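Local coordinates for peptidase M3B, oligoendopeptidase F (Enterococcus faecium, PDB 2QR4), which probably hydrolyses peptide bonds within short peptides, as a member of the M3 family of oligopeptidases, whose known members are zinc-dependent, at residues A[190-194]-A[278-283]; A[263-268]-A[474-480]; A[425-429]-A[569-573]. One frame throughout, in Å; residues are numbered along the deposited sequence. Where two conformers were deposited one is given.

Interaction 1. Residues A[190-194]-A[278-283]; sequences RRVRE and KLHMYD
Two arginines one turn apart at the start of helix 190-206, Arg-190 and Arg-193, converge on Asp-283 to form a salt-bridge network that ties this helix to the loop following helix 260-274. Arg-190 grips the carboxylate side-on, NE giving to OD1 and NH1 to OD2. NH1 of Arg-190 lies 2.6 Å from OD2 of Asp-283, and both oxygens are met on their syn sides, with the guanidinium and carboxylate planes 36° apart. With CG anti to the backbone N (chi1 -165°) and the chain extended to NE, the head of Arg-190 spans the gap to the loop. Arg-193 comes instead with its guanidinium nearly perpendicular to the carboxylate, its NH2 giving to OD1 of Asp-283. With two positive groups around it, Asp-283 is probably held ionised.

Further hydrogen bonds go to the loop backbone. NH1 of Arg-190 also gives to the carbonyl O of Lys-278 at 2.9 Å, and water 1 links NH2 of Arg-190 to N of Lys-278. NE of Arg-193 lies 3.1 Å from O of Tyr-282, which it meets in the carbonyl plane, while its NH1 turns to Ser-187 O. Within the loop, His-280 N gives to Asp-283 OD2, a further bond, on the anti side and well out of the carboxylate plane, that restrains its rotation.

The remaining contact is apolar. Glu-194 lies alongside Tyr-282, its carboxylate paired with Lys-198, and its methylene groups cover one face of the ring. CB of His-280 covers the opposite face, and CB of Glu-194 makes a CH-pi contact 4.0 Å from the Tyr-282 ring centroid.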
loop_
_atom_site.group_PDB
_atom_site.type_symbol
_atom_site.label_atom_id
_atom_site.label_comp_id
_atom_site.label_asym_id
_atom_site.label_seq_id
_atom_site.Cartn_x
_atom_site.Cartn_y
_atom_site.Cartn_z
ATOM N N ARG A 190 -1.379 -21.936 -32.309
ATOM C CA ARG A 190 -1.942 -22.268 -31.014
ATOM C C ARG A 190 -0.906 -22.533 -29.929
ATOM O O ARG A 190 -1.119 -22.198 -28.773
ATOM C CB ARG A 190 -2.885 -23.468 -31.118
ATOM C CG ARG A 190 -3.743 -23.602 -29.884
ATOM C CD ARG A 190 -4.702 -24.745 -29.994
ATOM N NE ARG A 190 -5.741 -24.634 -28.978
ATOM C CZ ARG A 190 -6.438 -25.667 -28.520
ATOM N NH1 ARG A 190 -7.368 -25.480 -27.599
ATOM N NH2 ARG A 190 -6.199 -26.891 -28.983
ATOM N N ARG A 191 0.206 -23.151 -30.293
ATOM C CA ARG A 191 1.222 -23.485 -29.303
ATOM C C ARG A 191 1.773 -22.207 -28.679
ATOM O O ARG A 191 2.056 -22.154 -27.482
ATOM C CB ARG A 191 2.351 -24.310 -29.941
ATOM C CG ARG A 191 3.599 -24.428 -29.082
ATOM C CD ARG A 191 4.830 -24.896 -29.881
ATOM N NE ARG A 191 5.409 -23.859 -30.740
ATOM C CZ ARG A 191 5.991 -22.743 -30.294
ATOM N NH1 ARG A 191 6.059 -22.483 -28.989
ATOM N NH2 ARG A 191 6.495 -21.869 -31.158
ATOM N N VAL A 192 1.912 -21.175 -29.504
ATOM C CA VAL A 192 2.443 -19.889 -29.070
ATOM C C VAL A 192 1.466 -19.183 -28.130
ATOM O O VAL A 192 1.861 -18.607 -27.109
ATOM C CB VAL A 192 2.769 -19.012 -30.294
ATOM C CG1 VAL A 192 2.819 -17.531 -29.922
ATOM C CG2 VAL A 192 4.067 -19.480 -30.926
ATOM N N ARG A 193 0.187 -19.263 -28.479
ATOM C CA ARG A 193 -0.899 -18.796 -27.621
ATOM C C ARG A 193 -0.861 -19.454 -26.238
ATOM O O ARG A 193 -0.896 -18.772 -25.203
ATOM C CB ARG A 193 -2.252 -19.069 -28.303
ATOM C CG ARG A 193 -2.801 -17.898 -29.058
ATOM C CD ARG A 193 -3.796 -18.253 -30.166
ATOM N NE ARG A 193 -4.722 -19.345 -29.881
ATOM C CZ ARG A 193 -5.200 -20.137 -30.845
ATOM N NH1 ARG A 193 -4.800 -19.935 -32.090
ATOM N NH2 ARG A 193 -6.048 -21.132 -30.589
ATOM N N GLU A 194 -0.798 -20.778 -26.214
ATOM C CA GLU A 194 -0.848 -21.515 -24.952
ATOM C C GLU A 194 0.369 -21.167 -24.123
ATOM O O GLU A 194 0.301 -21.022 -22.899
ATOM C CB GLU A 194 -0.886 -23.016 -25.230
ATOM C CG GLU A 194 -0.775 -23.916 -24.011
ATOM C CD GLU A 194 -0.696 -25.387 -24.409
ATOM O OE1 GLU A 194 -0.454 -25.665 -25.599
ATOM O OE2 GLU A 194 -0.885 -26.266 -23.548
ATOM N N LYS A 278 -10.852 -28.988 -27.264
ATOM C CA LYS A 278 -11.350 -28.216 -26.137
ATOM C C LYS A 278 -10.996 -26.735 -26.230
ATOM O O LYS A 278 -9.875 -26.382 -26.587
ATOM C CB LYS A 278 -10.885 -28.850 -24.821
ATOM C CG LYS A 278 -11.920 -29.841 -24.278
ATOM C CD LYS A 278 -11.316 -30.956 -23.498
ATOM C CE LYS A 278 -12.404 -31.858 -22.937
ATOM N NZ LYS A 278 -13.347 -32.296 -24.000
ATOM N N LEU A 279 -11.966 -25.873 -25.931
ATOM C CA LEU A 279 -11.768 -24.420 -26.017
ATOM C C LEU A 279 -11.239 -23.872 -24.709
ATOM O O LEU A 279 -11.848 -24.075 -23.656
ATOM C CB LEU A 279 -13.087 -23.703 -26.341
ATOM C CG LEU A 279 -12.965 -22.238 -26.808
ATOM C CD1 LEU A 279 -12.285 -22.126 -28.175
ATOM C CD2 LEU A 279 -14.325 -21.557 -26.863
ATOM N N HIS A 280 -10.126 -23.158 -24.766
ATOM C CA HIS A 280 -9.545 -22.622 -23.536
ATOM C C HIS A 280 -9.543 -21.092 -23.573
ATOM O O HIS A 280 -9.690 -20.484 -24.642
ATOM C CB HIS A 280 -8.097 -23.099 -23.362
ATOM C CG HIS A 280 -7.934 -24.583 -23.291
ATOM N ND1 HIS A 280 -7.712 -25.251 -22.105
ATOM C CD2 HIS A 280 -7.930 -25.529 -24.263
ATOM C CE1 HIS A 280 -7.591 -26.545 -22.347
ATOM N NE2 HIS A 280 -7.724 -26.741 -23.648
HETATM N N MSE A 281 -9.343 -20.473 -22.409
HETATM C CA MSE A 281 -9.180 -19.025 -22.345
HETATM C C MSE A 281 -8.198 -18.534 -23.405
HETATM O O MSE A 281 -8.434 -17.514 -24.057
HETATM C CB MSE A 281 -8.769 -18.569 -20.934
HETATM C CG MSE A 281 -9.841 -18.822 -19.842
HETATM SE SE MSE A 281 -11.661 -18.185 -20.329
HETATM C CE MSE A 281 -11.308 -16.272 -20.568
ATOM N N TYR A 282 -7.117 -19.274 -23.625
ATOM C CA TYR A 282 -6.107 -18.797 -24.577
ATOM C C TYR A 282 -6.506 -18.991 -26.040
ATOM O O TYR A 282 -5.688 -18.800 -26.948
ATOM C CB TYR A 282 -4.738 -19.421 -24.295
ATOM C CG TYR A 282 -4.716 -20.932 -24.235
ATOM C CD1 TYR A 282 -4.800 -21.702 -25.396
ATOM C CD2 TYR A 282 -4.584 -21.592 -23.020
ATOM C CE1 TYR A 282 -4.759 -23.106 -25.335
ATOM C CE2 TYR A 282 -4.540 -22.987 -22.947
ATOM C CZ TYR A 282 -4.629 -23.737 -24.102
ATOM O OH TYR A 282 -4.599 -25.114 -24.010
ATOM N N ASP A 283 -7.763 -19.369 -26.269
ATOM C CA ASP A 283 -8.286 -19.468 -27.639
ATOM C C ASP A 283 -9.325 -18.402 -27.991
ATOM O O ASP A 283 -9.869 -18.428 -29.094
ATOM C CB ASP A 283 -8.931 -20.840 -27.873
ATOM C CG ASP A 283 -7.937 -21.976 -27.806
ATOM O OD1 ASP A 283 -6.802 -21.812 -28.321
ATOM O OD2 ASP A 283 -8.302 -23.034 -27.241
HETATM O O HOH W 1 -7.883 -28.818 -27.248
#

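Interaction 2. Residues A[263-268]-A[474-480]; sequences LHRYME and KYYGPAV
Met-267 and Leu-263, one turn apart on helix 260-274, meet Tyr-476 at the end of helix 461-476. The selenium of Met-267, a selenomethionine, stands at the edge of the Tyr-476 ring in a Met-aromatic contact, SE lying 3.9 Å from CD1, whereas CD1 of Leu-263 lies over a face of the same ring. Nearer the backbone than the selenium, CG of Met-267 packs 3.9 Å from CG2 of Val-480, and CB of Ala-479 fits between Met-267 and the carboxylate end of Glu-268.

Toward the polar edge, the His-264 ring lies against the turn that follows helix 461-476. Gly-477, with positive phi (78°), sets its CA over a face of this ring, 3.5 Å from the centroid, as a CH-pi contact. NE2 of His-264 gives a hydrogen bond of 3.0 Å to O of Lys-474, which lies in the ring plane. Water 2 bridges O of Tyr-476 and N of Ala-479, with a weak third bond to O of His-264.

The contact thus clamps the C-terminal end of helix 461-476 and its type I turn against helix 260-274, while Tyr-475 packs on helix 246-258 and Tyr-476 reaches helix 418-454.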
loop_
_atom_site.group_PDB
_atom_site.type_symbol
_atom_site.label_atom_id
_atom_site.label_comp_id
_atom_site.label_asym_id
_atom_site.label_seq_id
_atom_site.Cartn_x
_atom_site.Cartn_y
_atom_site.Cartn_z
ATOM N N LEU A 263 -23.911 -15.924 -24.319
ATOM C CA LEU A 263 -22.448 -16.057 -24.332
ATOM C C LEU A 263 -22.049 -17.526 -24.463
ATOM O O LEU A 263 -21.163 -17.869 -25.253
ATOM C CB LEU A 263 -21.833 -15.517 -23.033
ATOM C CG LEU A 263 -20.476 -14.781 -23.019
ATOM C CD1 LEU A 263 -19.731 -14.987 -21.702
ATOM C CD2 LEU A 263 -19.571 -15.132 -24.164
ATOM N N HIS A 264 -22.688 -18.385 -23.666
ATOM C CA HIS A 264 -22.406 -19.810 -23.700
ATOM C C HIS A 264 -22.500 -20.308 -25.126
ATOM O O HIS A 264 -21.590 -20.979 -25.620
ATOM C CB HIS A 264 -23.370 -20.599 -22.796
ATOM C CG HIS A 264 -23.209 -20.297 -21.338
ATOM N ND1 HIS A 264 -24.055 -20.803 -20.375
ATOM C CD2 HIS A 264 -22.323 -19.509 -20.683
ATOM C CE1 HIS A 264 -23.685 -20.355 -19.188
ATOM N NE2 HIS A 264 -22.634 -19.571 -19.346
ATOM N N ARG A 265 -23.595 -19.944 -25.789
ATOM C CA ARG A 265 -23.827 -20.295 -27.185
ATOM C C ARG A 265 -22.752 -19.746 -28.124
ATOM O O ARG A 265 -22.313 -20.445 -29.037
ATOM C CB ARG A 265 -25.177 -19.758 -27.640
ATOM C CG ARG A 265 -26.267 -20.772 -27.717
ATOM C CD ARG A 265 -26.908 -20.693 -29.098
ATOM N NE ARG A 265 -27.995 -19.730 -29.157
ATOM C CZ ARG A 265 -28.565 -19.350 -30.290
ATOM N NH1 ARG A 265 -28.125 -19.832 -31.440
ATOM N NH2 ARG A 265 -29.556 -18.477 -30.280
ATOM N N TYR A 266 -22.354 -18.490 -27.913
ATOM C CA TYR A 266 -21.327 -17.869 -28.751
ATOM C C TYR A 266 -19.998 -18.616 -28.595
ATOM O O TYR A 266 -19.245 -18.782 -29.555
ATOM C CB TYR A 266 -21.175 -16.389 -28.393
ATOM C CG TYR A 266 -20.223 -15.624 -29.278
ATOM C CD1 TYR A 266 -20.165 -15.869 -30.637
ATOM C CD2 TYR A 266 -19.405 -14.633 -28.758
ATOM C CE1 TYR A 266 -19.311 -15.173 -31.453
ATOM C CE2 TYR A 266 -18.543 -13.928 -29.568
ATOM C CZ TYR A 266 -18.501 -14.204 -30.921
ATOM O OH TYR A 266 -17.663 -13.495 -31.760
HETATM N N MSE A 267 -19.741 -19.104 -27.386
HETATM C CA MSE A 267 -18.540 -19.892 -27.119
HETATM C C MSE A 267 -18.586 -21.271 -27.809
HETATM O O MSE A 267 -17.585 -21.711 -28.372
HETATM C CB MSE A 267 -18.301 -20.006 -25.616
HETATM C CG MSE A 267 -18.009 -18.657 -24.950
HETATM SE SE MSE A 267 -16.385 -17.721 -25.604
HETATM C CE MSE A 267 -17.135 -16.657 -27.063
ATOM N N GLU A 268 -19.744 -21.929 -27.815
ATOM C CA GLU A 268 -19.898 -23.151 -28.604
ATOM C C GLU A 268 -19.549 -22.890 -30.065
ATOM O O GLU A 268 -18.871 -23.701 -30.712
ATOM C CB GLU A 268 -21.319 -23.733 -28.510
ATOM C CG GLU A 268 -21.783 -24.062 -27.083
ATOM C CD GLU A 268 -21.200 -25.376 -26.506
ATOM O OE1 GLU A 268 -20.435 -26.106 -27.195
ATOM O OE2 GLU A 268 -21.524 -25.673 -25.334
ATOM N N LYS A 474 -19.134 -19.456 -14.614
ATOM C CA LYS A 474 -20.543 -19.070 -14.717
ATOM C C LYS A 474 -20.768 -18.260 -15.996
ATOM O O LYS A 474 -21.738 -18.472 -16.718
ATOM C CB LYS A 474 -20.956 -18.227 -13.498
ATOM C CG LYS A 474 -22.443 -17.824 -13.465
ATOM C CD LYS A 474 -22.845 -17.023 -12.201
ATOM C CE LYS A 474 -22.532 -15.524 -12.380
ATOM N NZ LYS A 474 -23.121 -14.630 -11.318
ATOM N N TYR A 475 -19.863 -17.322 -16.262
ATOM C CA TYR A 475 -19.964 -16.499 -17.448
ATOM C C TYR A 475 -19.697 -17.276 -18.735
ATOM O O TYR A 475 -20.479 -17.233 -19.663
ATOM C CB TYR A 475 -19.044 -15.289 -17.336
ATOM C CG TYR A 475 -19.720 -14.106 -16.705
ATOM C CD1 TYR A 475 -20.047 -14.123 -15.367
ATOM C CD2 TYR A 475 -20.056 -12.976 -17.459
ATOM C CE1 TYR A 475 -20.685 -13.053 -14.773
ATOM C CE2 TYR A 475 -20.684 -11.896 -16.877
ATOM C CZ TYR A 475 -21.002 -11.947 -15.526
ATOM O OH TYR A 475 -21.639 -10.902 -14.908
ATOM N N TYR A 476 -18.619 -18.031 -18.793
ATOM C CA TYR A 476 -18.287 -18.656 -20.056
ATOM C C TYR A 476 -19.011 -19.953 -20.352
ATOM O O TYR A 476 -19.162 -20.315 -21.517
ATOM C CB TYR A 476 -16.778 -18.799 -20.196
ATOM C CG TYR A 476 -16.144 -17.455 -20.485
ATOM C CD1 TYR A 476 -16.135 -16.925 -21.780
ATOM C CD2 TYR A 476 -15.610 -16.690 -19.463
ATOM C CE1 TYR A 476 -15.557 -15.688 -22.037
ATOM C CE2 TYR A 476 -15.048 -15.453 -19.714
ATOM C CZ TYR A 476 -15.012 -14.967 -20.996
ATOM O OH TYR A 476 -14.448 -13.744 -21.222
ATOM N N GLY A 477 -19.470 -20.646 -19.313
ATOM C CA GLY A 477 -20.220 -21.876 -19.515
ATOM C C GLY A 477 -19.360 -23.082 -19.843
ATOM O O GLY A 477 -18.140 -22.984 -19.877
ATOM N N PRO A 478 -20.002 -24.232 -20.099
ATOM C CA PRO A 478 -19.300 -25.512 -20.251
ATOM C C PRO A 478 -18.504 -25.668 -21.552
ATOM O O PRO A 478 -17.754 -26.632 -21.692
ATOM C CB PRO A 478 -20.437 -26.541 -20.217
ATOM C CG PRO A 478 -21.633 -25.796 -20.746
ATOM C CD PRO A 478 -21.463 -24.368 -20.270
ATOM N N ALA A 479 -18.673 -24.753 -22.500
ATOM C CA ALA A 479 -17.933 -24.844 -23.764
ATOM C C ALA A 479 -16.466 -24.434 -23.598
ATOM O O ALA A 479 -15.609 -24.827 -24.391
ATOM C CB ALA A 479 -18.591 -24.013 -24.820
ATOM N N VAL A 480 -16.190 -23.650 -22.558
ATOM C CA VAL A 480 -14.844 -23.178 -22.269
ATOM C C VAL A 480 -14.256 -23.970 -21.104
ATOM O O VAL A 480 -14.856 -24.044 -20.036
ATOM C CB VAL A 480 -14.864 -21.665 -21.937
ATOM C CG1 VAL A 480 -13.475 -21.164 -21.517
ATOM C CG2 VAL A 480 -15.379 -20.879 -23.132
HETATM O O HOH W 2 -20.254 -22.336 -22.919
#

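Interaction 3. Residues A[425-429]-A[569-573]; sequences LNHYL and RLNEL
The chi1 torsions of Tyr-428 and Arg-569 bring their side chains together. The tyrosine CG lies opposite its own backbone N (chi1 174°), while the arginine CG sits beside its backbone N and the chain then runs extended to NE. The guanidinium thereby arrives over one face of the phenol ring in a cation-pi contact, its CZ 4.5 Å from the ring centroid and almost on the normal. It meets the ring edge-on, the two planes 80° apart, with NH1 above the ring centre and 3.4 Å from CD1 of Tyr-428. CD of Arg-569 also lies against CD2 and CE2 of Tyr-428.

Alongside this pair, leucines pack between helix 418-454 and helix 557-579, whose short segments run roughly antiparallel at 142° with their axes 9.7 Å apart. Leu-425 places CD1 3.9 Å from CB of Arg-569, and its CD2 packs 3.7 Å from CD of Glu-572. One turn on, Leu-429 slides past Leu-573, CD1 to CD2 at 3.7 Å, and its CD2 reaches CB of Leu-570. CD2 of Leu-573 also touches CB of Asn-426, at 4.0 Å.

Both charged ends have partners on neighbouring turns and helices: Arg-569 NH2 bonds to Glu-409 of helix 394-414, and Glu-572 OE2 to Arg-421. The buried guanidinium is therefore paired with a carboxylate through one nitrogen and set against pi electrons through another, a combination that would be expected to offset the cost of burying its charge within an otherwise largely leucine-lined interface.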
loop_
_atom_site.group_PDB
_atom_site.type_symbol
_atom_site.label_atom_id
_atom_site.label_comp_id
_atom_site.label_asym_id
_atom_site.label_seq_id
_atom_site.Cartn_x
_atom_site.Cartn_y
_atom_site.Cartn_z
ATOM N N LEU A 425 -20.968 -9.765 -38.793
ATOM C CA LEU A 425 -21.749 -10.391 -37.740
ATOM C C LEU A 425 -20.848 -10.730 -36.551
ATOM O O LEU A 425 -21.146 -10.387 -35.401
ATOM C CB LEU A 425 -22.411 -11.657 -38.275
ATOM C CG LEU A 425 -23.907 -11.678 -38.606
ATOM C CD1 LEU A 425 -24.600 -10.338 -38.445
ATOM C CD2 LEU A 425 -24.148 -12.266 -39.989
ATOM N N ASN A 426 -19.732 -11.391 -36.830
ATOM C CA ASN A 426 -18.825 -11.811 -35.765
ATOM C C ASN A 426 -18.041 -10.654 -35.122
ATOM O O ASN A 426 -17.790 -10.658 -33.922
ATOM C CB ASN A 426 -17.885 -12.904 -36.264
ATOM C CG ASN A 426 -16.957 -13.393 -35.190
ATOM O OD1 ASN A 426 -15.796 -13.004 -35.152
ATOM N ND2 ASN A 426 -17.463 -14.239 -34.292
ATOM N N HIS A 427 -17.674 -9.665 -35.921
ATOM C CA HIS A 427 -17.054 -8.452 -35.414
ATOM C C HIS A 427 -17.959 -7.807 -34.356
ATOM O O HIS A 427 -17.487 -7.408 -33.290
ATOM C CB HIS A 427 -16.781 -7.498 -36.583
ATOM C CG HIS A 427 -16.371 -6.112 -36.178
ATOM N ND1 HIS A 427 -15.073 -5.783 -35.846
ATOM C CD2 HIS A 427 -17.084 -4.962 -36.099
ATOM C CE1 HIS A 427 -15.005 -4.493 -35.566
ATOM N NE2 HIS A 427 -16.212 -3.971 -35.714
ATOM N N TYR A 428 -19.258 -7.722 -34.650
ATOM C CA TYR A 428 -20.235 -7.185 -33.696
ATOM C C TYR A 428 -20.363 -8.064 -32.438
ATOM O O TYR A 428 -20.384 -7.552 -31.315
ATOM C CB TYR A 428 -21.625 -7.012 -34.337
ATOM C CG TYR A 428 -22.684 -6.606 -33.322
ATOM C CD1 TYR A 428 -22.798 -5.278 -32.903
ATOM C CD2 TYR A 428 -23.544 -7.557 -32.749
ATOM C CE1 TYR A 428 -23.738 -4.900 -31.962
ATOM C CE2 TYR A 428 -24.506 -7.184 -31.800
ATOM C CZ TYR A 428 -24.587 -5.858 -31.411
ATOM O OH TYR A 428 -25.517 -5.468 -30.483
ATOM N N LEU A 429 -20.463 -9.382 -32.619
ATOM C CA LEU A 429 -20.697 -10.256 -31.464
ATOM C C LEU A 429 -19.476 -10.211 -30.578
ATOM O O LEU A 429 -19.574 -10.272 -29.355
ATOM C CB LEU A 429 -21.029 -11.691 -31.891
ATOM C CG LEU A 429 -22.275 -11.838 -32.780
ATOM C CD1 LEU A 429 -22.281 -13.175 -33.496
ATOM C CD2 LEU A 429 -23.537 -11.653 -31.966
ATOM N N ARG A 569 -28.319 -11.818 -34.302
ATOM C CA ARG A 569 -27.141 -11.822 -35.151
ATOM C C ARG A 569 -26.318 -13.111 -34.963
ATOM O O ARG A 569 -25.745 -13.641 -35.905
ATOM C CB ARG A 569 -26.330 -10.550 -34.947
ATOM C CG ARG A 569 -27.130 -9.275 -35.358
ATOM C CD ARG A 569 -26.297 -8.002 -35.189
ATOM N NE ARG A 569 -26.950 -6.883 -35.829
ATOM C CZ ARG A 569 -26.544 -5.622 -35.745
ATOM N NH1 ARG A 569 -25.488 -5.315 -35.010
ATOM N NH2 ARG A 569 -27.215 -4.665 -36.384
ATOM N N LEU A 570 -26.324 -13.637 -33.751
ATOM C CA LEU A 570 -25.709 -14.910 -33.456
ATOM C C LEU A 570 -26.392 -16.009 -34.272
ATOM O O LEU A 570 -25.720 -16.782 -34.971
ATOM C CB LEU A 570 -25.799 -15.181 -31.949
ATOM C CG LEU A 570 -25.403 -16.547 -31.388
ATOM C CD1 LEU A 570 -24.048 -16.937 -31.924
ATOM C CD2 LEU A 570 -25.379 -16.485 -29.871
ATOM N N ASN A 571 -27.722 -16.062 -34.192
ATOM C CA ASN A 571 -28.520 -17.018 -34.967
ATOM C C ASN A 571 -28.267 -16.923 -36.478
ATOM O O ASN A 571 -28.174 -17.942 -37.165
ATOM C CB ASN A 571 -30.019 -16.861 -34.658
ATOM C CG ASN A 571 -30.427 -17.533 -33.349
ATOM O OD1 ASN A 571 -29.663 -18.324 -32.778
ATOM N ND2 ASN A 571 -31.650 -17.238 -32.876
ATOM N N GLU A 572 -28.138 -15.702 -36.990
ATOM C CA GLU A 572 -27.854 -15.496 -38.414
ATOM C C GLU A 572 -26.445 -15.987 -38.791
ATOM O O GLU A 572 -26.247 -16.568 -39.854
ATOM C CB GLU A 572 -28.057 -14.025 -38.828
ATOM C CG GLU A 572 -27.693 -13.736 -40.298
ATOM C CD GLU A 572 -27.807 -12.260 -40.685
ATOM O OE1 GLU A 572 -28.086 -11.410 -39.803
ATOM O OE2 GLU A 572 -27.623 -11.952 -41.887
ATOM N N LEU A 573 -25.476 -15.767 -37.912
ATOM C CA LEU A 573 -24.104 -16.236 -38.148
ATOM C C LEU A 573 -24.023 -17.770 -38.206
ATOM O O LEU A 573 -23.377 -18.330 -39.082
ATOM C CB LEU A 573 -23.161 -15.700 -37.059
ATOM C CG LEU A 573 -21.687 -16.095 -37.191
ATOM C CD1 LEU A 573 -21.105 -15.717 -38.580
ATOM C CD2 LEU A 573 -20.864 -15.495 -36.069
#

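How the interactions relate
From the N terminus, helix 190-206 comes first, and interaction 1 closes a mostly helical span of 83 residues by joining it to the loop at 278-283. Helix 260-274 lies inside that span, and interaction 2 ties it to 474-480, so the first two contacts cross. Interaction 3 starts within the span of interaction 2 and ends near the C terminus, crossing it in turn, whereas interactions 1 and 3 follow in series and do not touch. Interaction 2 is thus the middle link: Leu-279 and Met-281 pack on it from one neighbour, while Arg-265 probably hydrogen-bonds Asn-571 and Tyr-266 packs on Leu-429 of the other.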